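Local atomic coordinates of peptidoglycan synthase activator LpoP (Pseudomonas aeruginosa, PDB entry 6W5Q), a protein that activates a peptidoglycan synthase in bacterial cell-wall synthesis, probably as an outer-membrane lipoprotein whose C-terminal globular domain, the part described here, folds as tetratricopeptide-type helical repeats. Residues A[23-28]-A[32-37]. Residues are numbered along the deposited sequence; the frame is centred on the assembly and turned at random.
Sequences QQQQGS and NSAAAS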
loop_
_atom_site.group_PDB
_atom_site.type_symbol
_atom_site.label_atom_id
_atom_site.label_comp_id
_atom_site.label_asym_id
_atom_site.label_seq_id
_atom_site.Cartn_x
_atom_site.Cartn_y
_atom_site.Cartn_z
ATOM N N GLN A 23 -5.194 0.715 11.274
ATOM C CA GLN A 23 -6.092 1.785 10.846
ATOM C C GLN A 23 -6.459 2.710 12.007
ATOM O O GLN A 23 -6.592 3.930 11.818
ATOM C CB GLN A 23 -7.350 1.198 10.203
ATOM C CG GLN A 23 -8.393 2.263 9.840
ATOM C CD GLN A 23 -9.542 1.715 9.042
ATOM O OE1 GLN A 23 -9.593 0.512 8.754
ATOM N NE2 GLN A 23 -10.488 2.588 8.682
ATOM N N GLN A 24 -6.631 2.157 13.215
ATOM C CA GLN A 24 -6.870 3.003 14.383
ATOM C C GLN A 24 -5.688 3.928 14.649
ATOM O O GLN A 24 -5.873 5.087 15.040
ATOM C CB GLN A 24 -7.153 2.144 15.619
ATOM C CG GLN A 24 -8.457 1.374 15.563
ATOM C CD GLN A 24 -8.785 0.699 16.883
ATOM O OE1 GLN A 24 -8.380 1.169 17.944
ATOM N NE2 GLN A 24 -9.518 -0.407 16.824
ATOM N N GLN A 25 -4.464 3.432 14.443
ATOM C CA GLN A 25 -3.269 4.239 14.679
ATOM C C GLN A 25 -3.080 5.296 13.599
ATOM O O GLN A 25 -2.820 6.465 13.909
ATOM C CB GLN A 25 -2.048 3.334 14.783
ATOM C CG GLN A 25 -2.309 2.220 15.747
ATOM C CD GLN A 25 -1.196 1.230 15.873
ATOM O OE1 GLN A 25 -0.740 0.948 16.975
ATOM N NE2 GLN A 25 -0.747 0.691 14.762
ATOM N N GLN A 26 -3.196 4.899 12.324
ATOM C CA GLN A 26 -3.182 5.870 11.238
ATOM C C GLN A 26 -4.255 6.922 11.467
ATOM O O GLN A 26 -3.985 8.125 11.410
ATOM C CB GLN A 26 -3.392 5.158 9.899
ATOM C CG GLN A 26 -3.327 6.073 8.695
ATOM C CD GLN A 26 -3.424 5.329 7.376
ATOM O OE1 GLN A 26 -3.974 4.227 7.311
ATOM N NE2 GLN A 26 -2.889 5.930 6.315
ATOM N N GLY A 27 -5.475 6.471 11.780
ATOM C CA GLY A 27 -6.575 7.394 11.998
ATOM C C GLY A 27 -6.289 8.380 13.107
ATOM O O GLY A 27 -6.780 9.506 13.083
ATOM N N SER A 28 -5.481 7.982 14.079
ATOM C CA SER A 28 -5.149 8.828 15.211
ATOM C C SER A 28 -3.952 9.741 14.957
ATOM O O SER A 28 -3.669 10.611 15.789
ATOM C CB SER A 28 -4.882 7.953 16.433
ATOM O OG SER A 28 -4.046 8.589 17.312
ATOM N N ASN A 32 3.781 6.067 12.519
ATOM C CA ASN A 32 4.908 5.214 12.912
ATOM C C ASN A 32 4.422 3.862 13.443
ATOM O O ASN A 32 4.890 2.799 13.007
ATOM C CB ASN A 32 5.763 5.953 13.948
ATOM C CG ASN A 32 6.897 5.103 14.520
ATOM O OD1 ASN A 32 7.822 4.724 13.813
ATOM N ND2 ASN A 32 6.843 4.839 15.821
ATOM N N SER A 33 3.470 3.883 14.380
ATOM C CA SER A 33 2.925 2.641 14.924
ATOM C C SER A 33 2.122 1.880 13.877
ATOM O O SER A 33 2.226 0.649 13.782
ATOM C CB SER A 33 2.058 2.940 16.141
ATOM O OG SER A 33 2.813 3.620 17.114
ATOM N N ALA A 34 1.300 2.593 13.104
ATOM C CA ALA A 34 0.593 1.965 11.998
ATOM C C ALA A 34 1.553 1.165 11.137
ATOM O O ALA A 34 1.311 -0.008 10.830
ATOM C CB ALA A 34 -0.128 3.024 11.162
ATOM N N ALA A 35 2.679 1.773 10.774
ATOM C CA ALA A 35 3.658 1.038 9.987
ATOM C C ALA A 35 4.168 -0.174 10.763
ATOM O O ALA A 35 4.236 -1.286 10.212
ATOM C CB ALA A 35 4.799 1.965 9.559
ATOM N N ALA A 36 4.469 0.008 12.060
ATOM C CA ALA A 36 4.904 -1.110 12.891
ATOM C C ALA A 36 3.842 -2.205 12.945
ATOM O O ALA A 36 4.165 -3.395 12.837
ATOM C CB ALA A 36 5.238 -0.626 14.299
ATOM N N SER A 37 2.564 -1.820 13.089
ATOM C CA SER A 37 1.486 -2.811 13.111
ATOM C C SER A 37 1.371 -3.538 11.781
ATOM O O SER A 37 1.052 -4.734 11.742
ATOM C CB SER A 37 0.143 -2.153 13.438
ATOM O OG SER A 37 0.133 -1.564 14.717
#
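Gln25 and Ala34 come closest in backbone, CA to CA 5.2 Å, where two antiparallel helical segments, 23-28 and 32-37, pass with their axes 7.8 Å apart at 164°. So close a pairing illustrates how a small residue lets helices of a hairpin approach: CB of Ala34 lies 3.8 Å from the backbone N of Gln26 and 4.1 Å from that residue's CB. The polar contacts centre on the Gln25 side chain. With CG beside its backbone N (chi1 -50°) and the chain extended beyond, its amide reaches across to the other helix. There NE2 points at OG of Ser37, modelled 2.4 Å away; the bent hydrogen bond this suggests is implausibly short, so its detail is doubtful. The amide's other branch, OE1, rests 3.5 Å from CB of Ser33, whose hydroxyl is hydrogen-bonded instead to OD2 of Asp30, in the short connection between the helices. Such an antiparallel pair is the basic element of tetratricopeptide-type folds. Here helices 13-28 and 31-44 form it, Ser37 also packing on Thr21 and Ala22, while helix 49-61 lies against the pair, partly through Val58, which meets both Gln26 and Ala34.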